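Local atomic coordinates of putative dioxygenase (1H-3-hydroxy-4-oxoquinaldine 2,4-dioxygenase) (Mycobacteroides abscessus subsp. abscessus, PDB entry 6RA3), a protein that cleaves the ring of the Pseudomonas quinolone signal (PQS) with dioxygen, releasing N-octanoylanthranilate and carbon monoxide. Residues T6-Q11 with C55-G60; G67-D72 with F177-R182. One frame throughout, in Å; residues are numbered along the deposited sequence.

Contact 1: T6-Q11 with C55-G60; sequences TVNGVQ and CWRGHG
Gln-11 and Arg-57 bring the two backbones closest, their CA atoms 6.1 Å apart, where the start of strand 10-17, just past the type I' turn Val-7 to Val-10, passes the type II turn Trp-56 to His-59. Two waters join the two segments at this point. One takes a hydrogen bond from Gly-58 N and gives one to Gln-11 O; the other donates to both Gln-11 O and Trp-56 O, 2.9 Å from each, so the strand carbonyl is gripped twice without touching the loop's polar atoms directly.

Beside this bridge, Val-10 lays its isopropyl group across the side chain of Arg-57, the two side chains crossing at about a right angle. CG1 sits 3.7 Å above the guanidinium plane, over its centre, while CG2 reaches NE at 3.5 Å and also touches CB. The arginine chain, extended as far as CD, bends at chi3 (56°), which lets the guanidinium turn a face to the isopropyl group. Asn-8 adds a looser touch, its CB 4.1 Å from Arg-57 NH2. Both polar ends look to helix 71-84: Asp-77 OD2 forms a salt bridge with Arg-57 NH2 and accepts a hydrogen bond from Asn-8 ND2.

His-59 ND1 donates to Arg-57 O at 2.9 Å, tying the second turn together. A tight beta-hairpin turn at the sheet's edge is thus packed against the loop after strand 51-54 of an alpha/beta-hydrolase fold.

Contact 2: G67-D72 with F177-R182; sequences GDFGID and FDMWAR
Arg-182, on helix 177-194, reaches across to Asp-68 and Phe-69 in the loop leading into helix 71-84, and it buries more surface here than any other residue. Its CD rests over one face of the Phe-69 ring, 3.7 Å from the centroid, a CH-pi contact displaced toward the rim. The bend at chi3, together with the turn about the CD-NE bond, leaves the guanidinium plane within 19° of the ring plane. The same CD lies 3.3 Å from Phe-69 O.

The head of the arginine is held by two carboxylates. NE donates to Asp-68 OD1 at 2.9 Å, nearly straight at 165° and close to the guanidinium plane, with the carboxylate turned 60° from that plane. NH1 and NH2 grip Asp-178, one turn back on the helix, end-on: NH1 meets OD2 from above the carboxylate plane and NH2 meets OD1 on its syn side but tilted out of that plane.

Met-179 completes the group. Its SD stands 4.1 Å from Phe-69 CZ, an oblique Met-aromatic contact, and accepts a weak hydrogen bond from Arg-182 NH1. Trp-31 meets the ring of Phe-69 and also touches Arg-182.

Asp-68 OD1 has a second salt bridge, to Arg-185 NH2. Two arginines and two aspartates are therefore linked by salt bridges in one network, which fixes the guanidinium's rotation and is consistent with Arg-182 staying protonated although buried.

In the fold
The centres of contacts 1 and 2 lie about 12 Å apart, on the same side of the chain's centre, and they follow in series: 6-11 and 55-60 close before 67-72 meets 177-182. Contact 1 starts from the edge hairpin of the mixed sheet, and contact 2 ends on helix 177-194; the chain between strand 51-54 and helix 71-84 contributes to both. They also touch directly. Arg-57 CD packs 3.5 Å from Phe-69 CG, and His-59 CE1 lies 3.4 Å from Met-179 SD. Side-chain packing thus runs continuously from hairpin to helix. In contact 2, the side chain of Phe-69 is about 11 Å from that of His-97, a substrate-binding residue.

Contact 1: T6-Q11 with C55-G60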
# COMPACT_ATOMS: atom_id res chain seq x y z
N THR A 6 -5.52 -11.59 10.53
CA THR A 6 -5.27 -11.95 11.92
C THR A 6 -5.10 -13.47 12.02
O THR A 6 -6.04 -14.22 11.73
CB THR A 6 -6.43 -11.48 12.79
OG1 THR A 6 -6.54 -10.05 12.67
CG2 THR A 6 -6.22 -11.85 14.26
N VAL A 7 -3.91 -13.92 12.41
CA VAL A 7 -3.63 -15.34 12.69
C VAL A 7 -3.02 -15.45 14.09
O VAL A 7 -2.06 -14.74 14.40
CB VAL A 7 -2.64 -15.94 11.68
CG1 VAL A 7 -2.55 -17.46 11.86
CG2 VAL A 7 -3.02 -15.58 10.26
N ASN A 8 -3.55 -16.36 14.91
CA ASN A 8 -3.10 -16.49 16.29
C ASN A 8 -3.14 -15.12 16.97
O ASN A 8 -2.25 -14.74 17.73
CB ASN A 8 -1.68 -17.09 16.39
CG ASN A 8 -1.55 -18.49 15.72
OD1 ASN A 8 -2.42 -19.35 15.84
ND2 ASN A 8 -0.44 -18.70 15.02
N GLY A 9 -4.20 -14.37 16.67
CA GLY A 9 -4.46 -13.07 17.27
C GLY A 9 -3.47 -11.97 16.93
O GLY A 9 -3.53 -10.90 17.55
N VAL A 10 -2.53 -12.21 16.02
CA VAL A 10 -1.59 -11.20 15.55
C VAL A 10 -1.80 -10.95 14.05
O VAL A 10 -2.43 -11.74 13.34
CB VAL A 10 -0.12 -11.54 15.85
CG1 VAL A 10 0.05 -11.85 17.30
CG2 VAL A 10 0.43 -12.71 14.97
N GLN A 11 -1.24 -9.84 13.58
CA GLN A 11 -1.44 -9.39 12.20
C GLN A 11 -0.32 -9.90 11.31
O GLN A 11 0.85 -9.52 11.48
CB GLN A 11 -1.53 -7.87 12.08
CG GLN A 11 -1.93 -7.46 10.64
CD GLN A 11 -2.43 -6.06 10.50
OE1 GLN A 11 -3.64 -5.79 10.54
NE2 GLN A 11 -1.52 -5.16 10.29
N CYS A 55 4.96 -12.44 5.66
CA CYS A 55 5.69 -11.59 6.59
C CYS A 55 5.57 -12.19 7.98
O CYS A 55 4.55 -12.78 8.32
CB CYS A 55 5.12 -10.17 6.60
SG CYS A 55 5.40 -9.16 5.14
N TRP A 56 6.64 -12.08 8.78
CA TRP A 56 6.56 -12.43 10.19
C TRP A 56 5.67 -11.43 10.95
O TRP A 56 5.50 -10.28 10.53
CB TRP A 56 7.95 -12.44 10.83
CG TRP A 56 8.95 -13.24 10.09
CD1 TRP A 56 10.14 -12.80 9.56
CD2 TRP A 56 8.87 -14.64 9.79
NE1 TRP A 56 10.79 -13.85 8.96
CE2 TRP A 56 10.03 -14.98 9.08
CE3 TRP A 56 7.92 -15.64 10.06
CZ2 TRP A 56 10.27 -16.28 8.62
CZ3 TRP A 56 8.15 -16.92 9.60
CH2 TRP A 56 9.33 -17.23 8.91
N ARG A 57 5.10 -11.89 12.05
CA ARG A 57 4.43 -10.99 12.98
C ARG A 57 5.37 -9.84 13.35
O ARG A 57 6.58 -10.00 13.40
CB ARG A 57 3.94 -11.76 14.23
CG ARG A 57 5.00 -12.17 15.25
CD ARG A 57 4.36 -12.73 16.51
NE ARG A 57 3.45 -13.85 16.29
CZ ARG A 57 2.78 -14.45 17.26
NH1 ARG A 57 2.89 -14.02 18.51
NH2 ARG A 57 1.99 -15.47 16.99
N GLY A 58 4.79 -8.64 13.49
CA GLY A 58 5.59 -7.46 13.75
C GLY A 58 6.40 -6.94 12.59
O GLY A 58 7.10 -5.93 12.75
N HIS A 59 6.35 -7.58 11.42
CA HIS A 59 7.13 -7.17 10.26
C HIS A 59 6.28 -6.57 9.14
O HIS A 59 6.84 -6.11 8.13
CB HIS A 59 7.90 -8.38 9.67
CG HIS A 59 9.06 -8.82 10.50
ND1 HIS A 59 8.91 -9.39 11.75
CD2 HIS A 59 10.39 -8.73 10.29
CE1 HIS A 59 10.10 -9.67 12.24
NE2 HIS A 59 11.02 -9.29 11.38
N GLY A 60 4.96 -6.59 9.28
CA GLY A 60 4.08 -6.04 8.28
C GLY A 60 4.08 -4.52 8.28
O GLY A 60 4.95 -3.89 8.89
O HOH W 1 2.16 -8.14 13.17
O HOH W 2 2.99 -9.23 9.57

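Contact 2: G67-D72 with F177-R182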
# COMPACT_ATOMS: atom_id res chain seq x y z
N GLY A 67 4.14 -8.50 21.27
CA GLY A 67 4.60 -9.40 22.30
C GLY A 67 5.74 -10.28 21.80
O GLY A 67 5.85 -10.60 20.61
N ASP A 68 6.59 -10.68 22.75
CA ASP A 68 7.78 -11.44 22.44
C ASP A 68 7.42 -12.76 21.78
O ASP A 68 6.42 -13.39 22.09
CB ASP A 68 8.58 -11.69 23.72
CG ASP A 68 10.05 -11.93 23.46
OD1 ASP A 68 10.56 -11.47 22.41
OD2 ASP A 68 10.69 -12.59 24.30
N PHE A 69 8.27 -13.19 20.86
CA PHE A 69 7.97 -14.36 20.05
C PHE A 69 9.28 -14.89 19.49
O PHE A 69 10.28 -14.17 19.43
CB PHE A 69 6.98 -14.01 18.92
CG PHE A 69 7.58 -13.17 17.80
CD1 PHE A 69 7.53 -11.78 17.85
CD2 PHE A 69 8.18 -13.78 16.69
CE1 PHE A 69 8.08 -11.01 16.83
CE2 PHE A 69 8.74 -13.03 15.68
CZ PHE A 69 8.69 -11.64 15.73
N GLY A 70 9.24 -16.12 19.02
CA GLY A 70 10.35 -16.69 18.27
C GLY A 70 9.87 -17.72 17.27
O GLY A 70 8.81 -17.55 16.65
N ILE A 71 10.63 -18.80 17.12
CA ILE A 71 10.44 -19.69 15.97
C ILE A 71 9.11 -20.44 16.06
O ILE A 71 8.42 -20.62 15.05
CB ILE A 71 11.66 -20.63 15.83
CG1 ILE A 71 12.88 -19.78 15.45
CG2 ILE A 71 11.46 -21.65 14.74
CD1 ILE A 71 14.21 -20.43 15.76
N ASP A 72 8.71 -20.88 17.27
CA ASP A 72 7.41 -21.54 17.41
C ASP A 72 6.27 -20.68 16.87
O ASP A 72 5.34 -21.20 16.22
CB ASP A 72 7.16 -21.89 18.88
CG ASP A 72 8.02 -23.04 19.37
OD1 ASP A 72 8.46 -23.85 18.52
OD2 ASP A 72 8.26 -23.14 20.60
N PHE A 177 15.67 -1.34 18.03
CA PHE A 177 16.28 -2.20 19.04
C PHE A 177 15.38 -3.37 19.38
O PHE A 177 15.85 -4.51 19.46
CB PHE A 177 16.61 -1.39 20.29
CG PHE A 177 16.99 -2.24 21.46
CD1 PHE A 177 18.22 -2.85 21.50
CD2 PHE A 177 16.09 -2.48 22.49
CE1 PHE A 177 18.58 -3.67 22.58
CE2 PHE A 177 16.43 -3.27 23.56
CZ PHE A 177 17.68 -3.87 23.61
N ASP A 178 14.07 -3.14 19.53
CA ASP A 178 13.17 -4.23 19.90
C ASP A 178 13.32 -5.45 18.97
O ASP A 178 13.43 -6.60 19.43
CB ASP A 178 11.72 -3.74 19.91
CG ASP A 178 10.72 -4.88 20.04
OD1 ASP A 178 10.49 -5.34 21.17
OD2 ASP A 178 10.13 -5.31 19.01
N MET A 179 13.29 -5.24 17.67
CA MET A 179 13.26 -6.38 16.77
C MET A 179 14.66 -6.96 16.59
O MET A 179 14.82 -8.18 16.49
CB MET A 179 12.67 -6.00 15.40
CG MET A 179 12.28 -7.25 14.54
SD MET A 179 11.05 -8.27 15.25
CE MET A 179 9.53 -7.34 14.93
N TRP A 180 15.67 -6.10 16.53
CA TRP A 180 17.05 -6.57 16.42
C TRP A 180 17.50 -7.32 17.67
O TRP A 180 18.18 -8.35 17.58
CB TRP A 180 17.96 -5.40 16.11
CG TRP A 180 17.90 -5.09 14.68
CD1 TRP A 180 17.11 -4.16 14.07
CD2 TRP A 180 18.62 -5.75 13.65
NE1 TRP A 180 17.31 -4.18 12.71
CE2 TRP A 180 18.24 -5.16 12.43
CE3 TRP A 180 19.56 -6.79 13.63
CZ2 TRP A 180 18.77 -5.57 11.20
CZ3 TRP A 180 20.09 -7.19 12.42
CH2 TRP A 180 19.68 -6.58 11.22
N ALA A 181 17.14 -6.82 18.86
CA ALA A 181 17.40 -7.58 20.08
C ALA A 181 16.70 -8.93 20.03
O ALA A 181 17.29 -9.96 20.37
CB ALA A 181 16.99 -6.77 21.33
N ARG A 182 15.45 -8.96 19.58
CA ARG A 182 14.71 -10.23 19.57
C ARG A 182 15.35 -11.23 18.61
O ARG A 182 15.41 -12.43 18.90
CB ARG A 182 13.24 -10.01 19.19
CG ARG A 182 12.44 -11.30 18.95
CD ARG A 182 10.96 -10.98 18.74
NE ARG A 182 10.47 -10.16 19.84
CZ ARG A 182 10.20 -8.86 19.79
NH1 ARG A 182 10.32 -8.17 18.65
NH2 ARG A 182 9.80 -8.24 20.90